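Local coordinates for protein muramidase (Trichobolus zukalii, PDB 6ZMV) that probably hydrolyses the beta-1,4-glycosidic bonds of bacterial cell-wall peptidoglycan as a family 25 muramidase (lysozyme), at residues F5-Y10 and S43-G48; S13-G18 and Y184-D189; I28-E33 and Y37-F42; G81-D86 and S127-M132. One frame throughout, in Å; residues are numbered along the deposited sequence.

Interaction 1 of 4, residues F5-Y10 and S43-G48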
loop_
_atom_site.group_PDB
_atom_site.type_symbol
_atom_site.label_atom_id
_atom_site.label_comp_id
_atom_site.label_asym_id
_atom_site.label_seq_id
_atom_site.Cartn_x
_atom_site.Cartn_y
_atom_site.Cartn_z
ATOM N N PHE A 5 8.694 -4.816 -4.622
ATOM C CA PHE A 5 7.654 -5.202 -5.568
ATOM C C PHE A 5 6.354 -5.403 -4.814
ATOM O O PHE A 5 6.330 -5.367 -3.569
ATOM C CB PHE A 5 8.061 -6.441 -6.369
ATOM C CG PHE A 5 8.273 -7.735 -5.620
ATOM C CD1 PHE A 5 9.323 -7.893 -4.695
ATOM C CD2 PHE A 5 7.510 -8.867 -5.948
ATOM C CE1 PHE A 5 9.533 -9.124 -4.112
ATOM C CE2 PHE A 5 7.748 -10.086 -5.352
ATOM C CZ PHE A 5 8.756 -10.217 -4.455
ATOM N N ASP A 6 5.283 -5.587 -5.561
ATOM C CA ASP A 6 3.996 -5.867 -4.925
ATOM C C ASP A 6 3.266 -6.969 -5.729
ATOM O O ASP A 6 3.392 -7.023 -6.991
ATOM C CB ASP A 6 3.183 -4.603 -4.699
ATOM C CG ASP A 6 2.793 -3.898 -5.932
ATOM O OD1 ASP A 6 1.766 -4.307 -6.590
ATOM O OD2 ASP A 6 3.496 -2.929 -6.283
ATOM N N ILE A 7 2.542 -7.812 -5.019
ATOM C CA ILE A 7 1.938 -9.050 -5.568
ATOM C C ILE A 7 0.596 -9.302 -4.906
ATOM O O ILE A 7 0.225 -8.695 -3.884
ATOM C CB ILE A 7 2.874 -10.261 -5.337
ATOM C CG1 ILE A 7 3.269 -10.458 -3.865
ATOM C CG2 ILE A 7 4.108 -10.140 -6.227
ATOM C CD1 ILE A 7 4.171 -11.647 -3.587
ATOM N N SER A 8 -0.116 -10.239 -5.493
ATOM C CA SER A 8 -1.471 -10.644 -5.098
ATOM C C SER A 8 -1.702 -12.074 -5.591
ATOM O O SER A 8 -0.806 -12.718 -6.100
ATOM C CB SER A 8 -2.483 -9.696 -5.671
ATOM O OG SER A 8 -2.607 -9.876 -7.074
ATOM N N HIS A 9 -2.945 -12.500 -5.526
ATOM C CA HIS A 9 -3.307 -13.797 -6.079
ATOM C C HIS A 9 -3.101 -13.853 -7.580
ATOM O O HIS A 9 -3.064 -14.957 -8.111
ATOM C CB HIS A 9 -4.782 -14.082 -5.757
ATOM C CG HIS A 9 -5.728 -13.301 -6.523
ATOM N ND1 HIS A 9 -6.114 -12.029 -6.188
ATOM C CD2 HIS A 9 -6.364 -13.648 -7.645
ATOM C CE1 HIS A 9 -7.043 -11.643 -7.069
ATOM N NE2 HIS A 9 -7.151 -12.601 -7.978
ATOM N N TYR A 10 -2.932 -12.729 -8.263
ATOM C CA TYR A 10 -2.569 -12.747 -9.712
ATOM C C TYR A 10 -1.194 -13.388 -9.935
ATOM O O TYR A 10 -0.907 -13.774 -11.061
ATOM C CB TYR A 10 -2.611 -11.343 -10.300
ATOM C CG TYR A 10 -4.021 -10.846 -10.548
ATOM C CD1 TYR A 10 -4.883 -11.461 -11.450
ATOM C CD2 TYR A 10 -4.482 -9.680 -9.952
ATOM C CE1 TYR A 10 -6.130 -10.938 -11.752
ATOM C CE2 TYR A 10 -5.711 -9.125 -10.263
ATOM C CZ TYR A 10 -6.549 -9.785 -11.121
ATOM O OH TYR A 10 -7.766 -9.240 -11.379
ATOM N N SER A 43 -1.373 -15.531 2.694
ATOM C CA SER A 43 -0.557 -16.219 3.723
ATOM C C SER A 43 0.641 -16.890 3.043
ATOM O O SER A 43 1.770 -16.906 3.605
ATOM C CB SER A 43 -1.357 -17.179 4.518
ATOM O OG SER A 43 -2.329 -16.493 5.269
ATOM N N THR A 44 0.445 -17.462 1.867
ATOM C CA THR A 44 1.558 -18.085 1.107
ATOM C C THR A 44 2.635 -17.044 0.838
ATOM O O THR A 44 3.843 -17.276 1.104
ATOM C CB THR A 44 1.105 -18.665 -0.233
ATOM O OG1 THR A 44 0.076 -19.646 0.018
ATOM C CG2 THR A 44 2.200 -19.208 -1.135
ATOM N N HIS A 45 2.257 -15.900 0.347
ATOM C CA HIS A 45 3.209 -14.839 0.023
ATOM C C HIS A 45 3.849 -14.285 1.273
ATOM O O HIS A 45 5.069 -14.041 1.299
ATOM C CB HIS A 45 2.516 -13.748 -0.758
ATOM C CG HIS A 45 2.121 -14.048 -2.152
ATOM N ND1 HIS A 45 2.855 -14.893 -2.944
ATOM C CD2 HIS A 45 1.096 -13.543 -2.899
ATOM C CE1 HIS A 45 2.303 -14.914 -4.167
ATOM N NE2 HIS A 45 1.196 -14.077 -4.183
ATOM N N TYR A 46 3.086 -14.044 2.312
ATOM C CA TYR A 46 3.639 -13.437 3.552
ATOM C C TYR A 46 4.625 -14.354 4.231
ATOM O O TYR A 46 5.712 -13.917 4.584
ATOM C CB TYR A 46 2.464 -13.091 4.471
ATOM C CG TYR A 46 2.688 -12.004 5.494
ATOM C CD1 TYR A 46 2.398 -10.682 5.210
ATOM C CD2 TYR A 46 3.131 -12.285 6.770
ATOM C CE1 TYR A 46 2.466 -9.692 6.165
ATOM C CE2 TYR A 46 3.215 -11.306 7.743
ATOM C CZ TYR A 46 2.888 -10.001 7.439
ATOM O OH TYR A 46 2.876 -9.007 8.376
ATOM N N THR A 47 4.330 -15.661 4.257
ATOM C CA THR A 47 5.244 -16.675 4.841
ATOM C C THR A 47 6.504 -16.771 3.990
ATOM O O THR A 47 7.611 -16.801 4.513
ATOM C CB THR A 47 4.515 -18.003 4.926
ATOM O OG1 THR A 47 3.370 -17.881 5.766
ATOM C CG2 THR A 47 5.403 -19.081 5.432
ATOM N N GLY A 48 6.367 -16.887 2.679
ATOM C CA GLY A 48 7.517 -17.029 1.797
ATOM C C GLY A 48 8.396 -15.811 1.866
ATOM O O GLY A 48 9.638 -15.911 1.833
#
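Strand 2-7 and helix 42-51 meet in the barrel-like fold of family 25 where the strand runs out into a loop, and Ile-7 and Ser-8 are the residues that receive His-45 from the helix. The imidazole is gripped in two perpendicular directions. Over one face sits Ile-7 CD1, 3.5 Å from the ring centroid and only 11° off the ring normal, a CH-pi contact placed almost squarely on the centre. Ile-7 reaches it because CG1 lies between the backbone N and the carbonyl carbon (chi1 55°) and the chain then extends straight to CD1. At the ring's edge, His-45 NE2 donates to Ser-8 O over 3.1 Å with an angle of 154° at the hydrogen. The oxygen lies close to the imidazole plane, whereas the donor stands well above the carbonyl plane of Ser-8. On the other nitrogen, His-45 ND1 is hydrogen-bonded to the hydroxyl of Tyr-16, on helix 16-21. Ser-8 OG accepts from Tyr-10 N, an ST turn. With both ring nitrogens engaged and a methyl over one face, the buried imidazole is fixed in rotation, and the bond from NE2 to a carbonyl implies that this nitrogen carries a proton.

Interaction 2 of 4, residues S13-G18 and Y184-D189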
loop_
_atom_site.group_PDB
_atom_site.type_symbol
_atom_site.label_atom_id
_atom_site.label_comp_id
_atom_site.label_asym_id
_atom_site.label_seq_id
_atom_site.Cartn_x
_atom_site.Cartn_y
_atom_site.Cartn_z
ATOM N N SER A 13 2.366 -18.189 -7.679
ATOM C CA SER A 13 3.698 -18.722 -7.335
ATOM C C SER A 13 4.695 -17.598 -7.518
ATOM O O SER A 13 4.762 -16.995 -8.601
ATOM C CB SER A 13 4.058 -19.888 -8.232
ATOM O OG SER A 13 5.275 -20.469 -7.841
ATOM N N VAL A 14 5.512 -17.385 -6.521
ATOM C CA VAL A 14 6.598 -16.365 -6.556
ATOM C C VAL A 14 7.887 -16.976 -5.981
ATOM O O VAL A 14 7.801 -17.527 -4.895
ATOM C CB VAL A 14 6.195 -15.076 -5.810
ATOM C CG1 VAL A 14 7.360 -14.118 -5.713
ATOM C CG2 VAL A 14 5.061 -14.349 -6.527
ATOM N N ASN A 15 9.029 -16.759 -6.620
ATOM C CA ASN A 15 10.332 -17.174 -6.079
ATOM C C ASN A 15 10.860 -16.047 -5.211
ATOM O O ASN A 15 11.617 -15.182 -5.650
ATOM C CB ASN A 15 11.266 -17.489 -7.233
ATOM C CG ASN A 15 12.627 -18.016 -6.855
ATOM O OD1 ASN A 15 13.501 -18.256 -7.742
ATOM N ND2 ASN A 15 12.853 -18.120 -5.590
ATOM N N TYR A 16 10.450 -16.062 -3.957
ATOM C CA TYR A 16 10.739 -14.976 -3.010
ATOM C C TYR A 16 12.266 -14.830 -2.858
ATOM O O TYR A 16 12.826 -13.741 -2.782
ATOM C CB TYR A 16 10.116 -15.189 -1.647
ATOM C CG TYR A 16 8.654 -15.549 -1.733
ATOM C CD1 TYR A 16 7.686 -14.598 -1.987
ATOM C CD2 TYR A 16 8.225 -16.854 -1.639
ATOM C CE1 TYR A 16 6.346 -14.940 -2.161
ATOM C CE2 TYR A 16 6.900 -17.239 -1.837
ATOM C CZ TYR A 16 5.951 -16.284 -2.152
ATOM O OH TYR A 16 4.689 -16.687 -2.374
ATOM N N ALA A 17 12.930 -15.973 -2.713
ATOM C CA ALA A 17 14.393 -15.991 -2.513
ATOM C C ALA A 17 15.117 -15.449 -3.737
ATOM O O ALA A 17 16.116 -14.715 -3.615
ATOM C CB ALA A 17 14.885 -17.365 -2.175
ATOM N N GLY A 18 14.620 -15.799 -4.913
ATOM C CA GLY A 18 15.212 -15.249 -6.143
ATOM C C GLY A 18 15.045 -13.743 -6.172
ATOM O O GLY A 18 15.961 -13.036 -6.554
ATOM N N TYR A 184 7.243 -6.386 -12.835
ATOM C CA TYR A 184 8.372 -6.907 -12.035
ATOM C C TYR A 184 8.734 -8.326 -12.523
ATOM O O TYR A 184 7.841 -9.164 -12.760
ATOM C CB TYR A 184 8.001 -6.919 -10.551
ATOM C CG TYR A 184 9.159 -7.342 -9.684
ATOM C CD1 TYR A 184 10.281 -6.530 -9.624
ATOM C CD2 TYR A 184 9.117 -8.483 -8.906
ATOM C CE1 TYR A 184 11.360 -6.901 -8.872
ATOM C CE2 TYR A 184 10.187 -8.825 -8.092
ATOM C CZ TYR A 184 11.317 -8.042 -8.088
ATOM O OH TYR A 184 12.417 -8.406 -7.335
ATOM N N ALA A 185 10.022 -8.641 -12.584
ATOM C CA ALA A 185 10.484 -9.903 -13.215
ATOM C C ALA A 185 9.875 -11.154 -12.562
ATOM O O ALA A 185 9.524 -12.099 -13.236
ATOM C CB ALA A 185 11.976 -9.973 -13.224
ATOM N N TYR A 186 9.693 -11.149 -11.247
ATOM C CA TYR A 186 9.214 -12.336 -10.507
ATOM C C TYR A 186 7.706 -12.363 -10.447
ATOM O O TYR A 186 7.137 -13.322 -9.922
ATOM C CB TYR A 186 9.798 -12.374 -9.099
ATOM C CG TYR A 186 11.253 -12.748 -9.106
ATOM C CD1 TYR A 186 11.631 -14.077 -9.194
ATOM C CD2 TYR A 186 12.234 -11.788 -9.177
ATOM C CE1 TYR A 186 12.957 -14.460 -9.324
ATOM C CE2 TYR A 186 13.560 -12.152 -9.260
ATOM C CZ TYR A 186 13.904 -13.485 -9.394
ATOM O OH TYR A 186 15.218 -13.814 -9.529
ATOM N N GLY A 187 7.059 -11.336 -11.045
ATOM C CA GLY A 187 5.626 -11.188 -11.012
ATOM C C GLY A 187 5.235 -9.943 -10.262
ATOM O O GLY A 187 5.889 -9.500 -9.293
ATOM N N GLY A 188 4.084 -9.396 -10.647
ATOM C CA GLY A 188 3.531 -8.218 -9.993
ATOM C C GLY A 188 4.160 -6.928 -10.480
ATOM O O GLY A 188 4.629 -6.825 -11.640
ATOM N N ASP A 189 4.123 -5.908 -9.621
ATOM C CA ASP A 189 4.531 -4.532 -9.976
ATOM C C ASP A 189 5.858 -4.215 -9.324
ATOM O O ASP A 189 6.159 -4.735 -8.240
ATOM C CB ASP A 189 3.478 -3.531 -9.523
ATOM C CG ASP A 189 2.079 -3.884 -9.982
ATOM O OD1 ASP A 189 1.907 -4.137 -11.165
ATOM O OD2 ASP A 189 1.158 -4.044 -9.070
HETATM O O HOH W 1 4.778 -14.716 -10.400
HETATM O O HOH W 2 8.485 -15.676 -9.338
#
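With chi1 at -73°, Tyr-186 CG stands anti to its own carbonyl carbon, and the phenol ring is thereby carried across to Asn-15 and Gly-18, at the start of helix 16-21. Both neighbours approach the ring obliquely. Asn-15 O comes to 3.7 Å from Tyr-186 CD1, and Asn-15 CB to 4.0 Å from the same ring carbon. Farther along the ring, Tyr-186 CZ rests 3.4 Å from Gly-18 C. The glycine matters here, since a beta carbon at that position would run into Tyr-186 CE1. The ring also packs on Ala-19. At the backbone end of the same residue, Tyr-186 O receives two water-mediated links: one water donates to it over 2.8 Å and to Ser-13 O over 2.9 Å, while a second also donates to it and accepts from Asn-15 N. Val-14 CG2 lies near this carbonyl as well, and its side chain packs inward on Phe-5 and Ile-7 of strand 2-7. An alanine in place of Tyr-186 would keep the bridging carbonyl but would probably open a gap beside Gly-18, Asn-15 and Ala-19. Tyr-186 occupies the third position of a type I beta turn from Tyr-184 to Gly-187, closed by the bond from Gly-187 N to Tyr-184 O; this turn, before strand 189-193, packs against the N-terminal end of helix 16-21, with Asn-15 at the N-cap position and two waters bridging the backbones.

Interaction 3 of 4, residues I28-E33 and Y37-F42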
loop_
_atom_site.group_PDB
_atom_site.type_symbol
_atom_site.label_atom_id
_atom_site.label_comp_id
_atom_site.label_asym_id
_atom_site.label_seq_id
_atom_site.Cartn_x
_atom_site.Cartn_y
_atom_site.Cartn_z
ATOM N N ILE A 28 5.046 -5.843 -0.944
ATOM C CA ILE A 28 3.716 -5.455 -0.433
ATOM C C ILE A 28 2.718 -6.430 -1.060
ATOM O O ILE A 28 2.767 -6.682 -2.242
ATOM C CB ILE A 28 3.356 -3.979 -0.741
ATOM C CG1 ILE A 28 4.529 -3.049 -0.570
ATOM C CG2 ILE A 28 2.159 -3.546 0.063
ATOM C CD1 ILE A 28 4.301 -1.608 -0.948
ATOM N N ILE A 29 1.892 -7.034 -0.211
ATOM C CA ILE A 29 1.082 -8.225 -0.554
ATOM C C ILE A 29 -0.409 -7.987 -0.368
ATOM O O ILE A 29 -0.816 -7.546 0.719
ATOM C CB ILE A 29 1.542 -9.408 0.316
ATOM C CG1 ILE A 29 3.021 -9.690 0.176
ATOM C CG2 ILE A 29 0.699 -10.621 0.003
ATOM C CD1 ILE A 29 3.540 -10.540 1.274
ATOM N N LYS A 30 -1.196 -8.236 -1.413
ATOM C CA LYS A 30 -2.638 -7.988 -1.243
ATOM C C LYS A 30 -3.170 -8.891 -0.134
ATOM O O LYS A 30 -3.019 -10.111 -0.187
ATOM C CB LYS A 30 -3.410 -8.301 -2.512
ATOM C CG LYS A 30 -4.860 -7.887 -2.436
ATOM C CD LYS A 30 -5.582 -7.985 -3.778
ATOM C CE LYS A 30 -6.985 -7.434 -3.711
ATOM N NZ LYS A 30 -7.600 -7.414 -5.033
ATOM N N ALA A 31 -3.904 -8.266 0.796
ATOM C CA ALA A 31 -4.603 -8.978 1.867
ATOM C C ALA A 31 -6.085 -9.064 1.616
ATOM O O ALA A 31 -6.691 -10.172 1.750
ATOM C CB ALA A 31 -4.280 -8.349 3.193
ATOM N N THR A 32 -6.719 -7.936 1.336
ATOM C CA THR A 32 -8.166 -7.826 1.353
ATOM C C THR A 32 -8.644 -6.883 0.245
ATOM O O THR A 32 -7.889 -6.038 -0.249
ATOM C CB THR A 32 -8.671 -7.319 2.720
ATOM O OG1 THR A 32 -7.894 -6.186 3.122
ATOM C CG2 THR A 32 -8.570 -8.403 3.754
ATOM N N GLU A 33 -9.941 -6.952 -0.066
ATOM C CA GLU A 33 -10.648 -6.015 -0.926
ATOM C C GLU A 33 -12.074 -5.860 -0.444
ATOM O O GLU A 33 -12.784 -6.865 -0.116
ATOM C CB GLU A 33 -10.646 -6.502 -2.381
ATOM C CG GLU A 33 -11.373 -5.568 -3.314
ATOM C CD GLU A 33 -11.183 -5.828 -4.810
ATOM O OE1 GLU A 33 -10.104 -6.320 -5.196
ATOM O OE2 GLU A 33 -12.141 -5.525 -5.580
ATOM N N TYR A 37 -13.703 -9.828 0.691
ATOM C CA TYR A 37 -12.725 -10.618 -0.069
ATOM C C TYR A 37 -11.388 -10.650 0.659
ATOM O O TYR A 37 -10.776 -9.607 0.938
ATOM C CB TYR A 37 -12.534 -10.011 -1.455
ATOM C CG TYR A 37 -11.468 -10.730 -2.258
ATOM C CD1 TYR A 37 -11.749 -11.896 -2.905
ATOM C CD2 TYR A 37 -10.175 -10.224 -2.325
ATOM C CE1 TYR A 37 -10.780 -12.538 -3.666
ATOM C CE2 TYR A 37 -9.190 -10.866 -3.036
ATOM C CZ TYR A 37 -9.509 -12.000 -3.760
ATOM O OH TYR A 37 -8.523 -12.633 -4.474
ATOM N N THR A 38 -10.943 -11.864 0.919
ATOM C CA THR A 38 -9.548 -12.102 1.343
ATOM C C THR A 38 -8.784 -12.731 0.185
ATOM O O THR A 38 -9.272 -13.617 -0.507
ATOM C CB THR A 38 -9.500 -12.978 2.590
ATOM O OG1 THR A 38 -10.115 -14.224 2.332
ATOM C CG2 THR A 38 -10.093 -12.315 3.807
ATOM N N ASP A 39 -7.596 -12.223 -0.067
ATOM C CA ASP A 39 -6.760 -12.744 -1.158
ATOM C C ASP A 39 -6.284 -14.130 -0.742
ATOM O O ASP A 39 -5.597 -14.290 0.289
ATOM C CB ASP A 39 -5.652 -11.797 -1.474
ATOM C CG ASP A 39 -4.805 -12.228 -2.639
ATOM O OD1 ASP A 39 -4.220 -13.351 -2.539
ATOM O OD2 ASP A 39 -4.677 -11.435 -3.600
ATOM N N PRO A 40 -6.547 -15.187 -1.562
ATOM C CA PRO A 40 -6.228 -16.547 -1.112
ATOM C C PRO A 40 -4.759 -16.887 -1.025
ATOM O O PRO A 40 -4.397 -17.913 -0.439
ATOM C CB PRO A 40 -6.977 -17.416 -2.074
ATOM C CG PRO A 40 -7.149 -16.576 -3.276
ATOM C CD PRO A 40 -7.320 -15.145 -2.831
ATOM N N VAL A 41 -3.935 -16.049 -1.613
ATOM C CA VAL A 41 -2.481 -16.308 -1.636
ATOM C C VAL A 41 -1.761 -15.465 -0.580
ATOM O O VAL A 41 -0.516 -15.543 -0.441
ATOM C CB VAL A 41 -1.903 -16.175 -3.052
ATOM C CG1 VAL A 41 -0.504 -16.749 -3.183
ATOM C CG2 VAL A 41 -2.814 -16.792 -4.085
ATOM N N PHE A 42 -2.485 -14.631 0.161
ATOM C CA PHE A 42 -1.830 -13.715 1.127
ATOM C C PHE A 42 -0.885 -14.482 2.030
ATOM O O PHE A 42 0.280 -14.102 2.198
ATOM C CB PHE A 42 -2.868 -12.942 1.946
ATOM C CG PHE A 42 -2.227 -12.167 3.065
ATOM C CD1 PHE A 42 -1.673 -10.936 2.819
ATOM C CD2 PHE A 42 -2.141 -12.714 4.360
ATOM C CE1 PHE A 42 -1.025 -10.261 3.834
ATOM C CE2 PHE A 42 -1.468 -12.030 5.363
ATOM C CZ PHE A 42 -0.945 -10.821 5.090
#
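This is a beta hairpin contact, in which the short strand 37-38 folds back antiparallel on the end of strand 26-33 and the chain then turns into helix 42-51. Glu-33 and Tyr-37 form the hydrogen-bonded pair: Glu-33 N donates to Tyr-37 O over 3.0 Å, and Tyr-37 N returns a longer bond to Glu-33 O. Thr-32 and Thr-38 are the non-hydrogen-bonded pair, their CG2 methyls 4.2 Å apart. Asp-39 N then donates to Ala-31 O over 2.9 Å, nearly straight at 172°. On the face bearing Glu-33 and Tyr-37, Lys-30, its CG opposite the backbone N (chi1 -172°) and the chain extended, sends NZ to Glu-33 OE1 in a 2.7 Å salt bridge, while its CE passes across Tyr-37 CE2. Asp-39 comes across the lysine's aliphatic part, OD2 against CB, CG and CD; its OD1 takes the capping bond from Val-41 N, and OD2 accepts from His-9 N. Beyond the turn, Phe-42 CD1 meets Ile-29 CG2 and Ala-31 CB, both at 3.7 Å, and the ring presents its edge to Lys-30 O. Around the hairpin, Thr-32 and Thr-38 pack on Phe-75 of helix 69-78, and Glu-33 OE2 is salt-bridged to Arg-63, while the parallel strands 2-7 and 55-61 flank strand 26-33.

Interaction 4 of 4, residues G81-D86 and S127-M132. With SO4 (sulfate ion), chain G.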
loop_
_atom_site.group_PDB
_atom_site.type_symbol
_atom_site.label_atom_id
_atom_site.label_comp_id
_atom_site.label_asym_id
_atom_site.label_seq_id
_atom_site.Cartn_x
_atom_site.Cartn_y
_atom_site.Cartn_z
ATOM N N GLY A 81 -3.476 -7.142 7.713
ATOM C CA GLY A 81 -2.996 -5.778 7.889
ATOM C C GLY A 81 -2.393 -5.474 9.231
ATOM O O GLY A 81 -2.140 -4.302 9.527
ATOM N N GLY A 82 -2.148 -6.457 10.056
ATOM C CA GLY A 82 -1.593 -6.224 11.379
ATOM C C GLY A 82 -0.187 -5.630 11.244
ATOM O O GLY A 82 0.556 -5.859 10.264
ATOM N N TRP A 83 0.249 -4.933 12.268
ATOM C CA TRP A 83 1.595 -4.351 12.316
ATOM C C TRP A 83 2.123 -4.465 13.721
ATOM O O TRP A 83 1.439 -4.164 14.665
ATOM C CB TRP A 83 1.638 -2.905 11.826
ATOM C CG TRP A 83 3.000 -2.293 11.907
ATOM C CD1 TRP A 83 4.019 -2.413 10.989
ATOM C CD2 TRP A 83 3.546 -1.595 13.042
ATOM N NE1 TRP A 83 5.171 -1.879 11.496
ATOM C CE2 TRP A 83 4.913 -1.382 12.757
ATOM C CE3 TRP A 83 3.058 -1.213 14.299
ATOM C CZ2 TRP A 83 5.754 -0.717 13.643
ATOM C CZ3 TRP A 83 3.884 -0.540 15.155
ATOM C CH2 TRP A 83 5.214 -0.293 14.827
ATOM N N SER A 84 3.391 -4.844 13.793
ATOM C CA SER A 84 4.187 -4.784 15.029
ATOM C C SER A 84 5.562 -4.229 14.699
ATOM O O SER A 84 5.974 -4.382 13.563
ATOM C CB SER A 84 4.339 -6.140 15.733
ATOM O OG SER A 84 5.163 -7.003 14.961
ATOM N N ALA A 85 6.262 -3.783 15.741
ATOM C CA ALA A 85 7.617 -3.236 15.601
ATOM C C ALA A 85 8.649 -4.366 15.603
ATOM O O ALA A 85 9.698 -4.258 16.205
ATOM C CB ALA A 85 7.851 -2.227 16.693
ATOM N N ASP A 86 8.374 -5.469 14.944
ATOM C CA ASP A 86 9.328 -6.612 14.879
ATOM C C ASP A 86 10.517 -6.285 13.999
ATOM O O ASP A 86 11.519 -6.953 14.137
ATOM C CB ASP A 86 8.622 -7.899 14.468
ATOM C CG ASP A 86 7.859 -7.899 13.173
ATOM O OD1 ASP A 86 8.089 -7.023 12.321
ATOM O OD2 ASP A 86 7.081 -8.879 13.002
ATOM N N SER A 127 -3.628 -0.543 14.944
ATOM C CA SER A 127 -2.225 -0.983 14.749
ATOM C C SER A 127 -1.226 -0.190 15.601
ATOM O O SER A 127 -0.105 -0.711 15.789
ATOM C CB SER A 127 -1.825 -0.864 13.295
ATOM O OG SER A 127 -1.562 0.491 12.964
ATOM N N GLY A 128 -1.570 1.045 15.960
ATOM C CA GLY A 128 -0.616 1.979 16.549
ATOM C C GLY A 128 -0.016 2.969 15.618
ATOM O O GLY A 128 0.540 3.963 16.107
ATOM N N ARG A 129 -0.184 2.809 14.316
ATOM C CA ARG A 129 0.424 3.720 13.365
ATOM C C ARG A 129 -0.463 3.930 12.164
ATOM O O ARG A 129 -1.384 3.166 11.882
ATOM C CB ARG A 129 1.830 3.309 12.994
ATOM C CG ARG A 129 1.847 2.068 12.141
ATOM C CD ARG A 129 3.291 1.625 11.901
ATOM N NE ARG A 129 4.096 2.607 11.156
ATOM C CZ ARG A 129 5.331 2.425 10.776
ATOM N NH1 ARG A 129 5.938 3.336 10.041
ATOM N NH2 ARG A 129 5.937 1.297 11.083
ATOM N N TYR A 130 -0.205 5.021 11.499
ATOM C CA TYR A 130 -0.918 5.345 10.263
ATOM C C TYR A 130 -0.538 4.383 9.144
ATOM O O TYR A 130 0.624 3.969 9.031
ATOM C CB TYR A 130 -0.641 6.790 9.873
ATOM C CG TYR A 130 -1.346 7.783 10.774
ATOM C CD1 TYR A 130 -2.720 7.940 10.682
ATOM C CD2 TYR A 130 -0.647 8.598 11.636
ATOM C CE1 TYR A 130 -3.404 8.832 11.468
ATOM C CE2 TYR A 130 -1.327 9.523 12.416
ATOM C CZ TYR A 130 -2.707 9.638 12.343
ATOM O OH TYR A 130 -3.446 10.555 13.074
ATOM N N PRO A 131 -1.481 4.074 8.250
ATOM C CA PRO A 131 -1.184 3.286 7.080
ATOM C C PRO A 131 -0.483 4.145 6.044
ATOM O O PRO A 131 -0.551 5.369 6.043
ATOM C CB PRO A 131 -2.550 2.854 6.584
ATOM C CG PRO A 131 -3.425 4.054 6.943
ATOM C CD PRO A 131 -2.869 4.587 8.244
ATOM N N MET A 132 0.106 3.458 5.084
ATOM C CA MET A 132 0.528 4.105 3.823
ATOM C C MET A 132 -0.705 4.264 2.925
ATOM O O MET A 132 -1.651 3.452 3.020
ATOM C CB MET A 132 1.587 3.260 3.111
ATOM C CG MET A 132 2.714 2.828 4.037
ATOM S SD MET A 132 4.209 2.269 3.259
ATOM C CE MET A 132 3.604 0.737 2.560
HETATM S S SO4 G . 3.015 6.815 13.064
HETATM O O1 SO4 G . 1.576 6.828 13.184
HETATM O O2 SO4 G . 3.249 6.137 11.828
HETATM O O3 SO4 G . 3.455 8.188 12.968
HETATM O O4 SO4 G . 3.669 6.110 14.144
HETATM O O HOH W 3 0.841 -3.003 16.949
#
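Arg-129 lays its aliphatic chain over one face of the Trp-83 indole: CD sits 3.5 Å from the centroid of the six-membered ring, 13° off its normal, in a CH-pi contact. The guanidinium, its plane at 87° to the indole, turns its edge to the ring, with Trp-83 CZ2 near its plane and 3.3 Å from NH2; CZ takes an off-centre cation-pi position relative to the five-membered ring. The bend of the arginine at chi3 (-63°) produces this perpendicular pose. Ser-127 O approaches the indole's rim close to its plane, 3.5 Å from CE3, and a water donates both to this oxygen and to Trp-83 O. Farther out, Ser-127 OG accepts from Arg-129 N over 3.0 Å, an ST turn after helix 109-127. Sulfate O1, probably from the crystallisation liquor, accepts from Tyr-130 N over 3.0 Å. Trp-83 NE1 and Arg-129 NH2, two donors close together, have Ala-204 O and Leu-203 O of helix 197-205 as main acceptors, with a weak bond from NH2 also going to Ala-204 O. A leucine in place of Trp-83 would probably leave the arginine without its flat support and Ala-204 O without the indole N-H. The positive charge is likely to be steadied by the neighbouring pi cloud.

From the N terminus, strand 2-7 opens interaction 1, which closes when the chain reaches helix 42-51. Before that closure, residues 13-18 open interaction 2, whose partner arrives only at 184-189, so interactions 1 and 2 cross. Interaction 3, the local hairpin of 28-33 with 37-42, is nested in both loops and shares the sheet with interaction 1, strands 2-7 and 26-33 being neighbours. Interaction 4 follows interactions 1 and 3 in series yet still lies within the long loop of interaction 2. It joins two loops about 17 Å, centre to centre, from interaction 3, which it meets through Ile-28 and Met-132. Interaction 2 ties the early helix 16-21 to the late approach to strand 189-193.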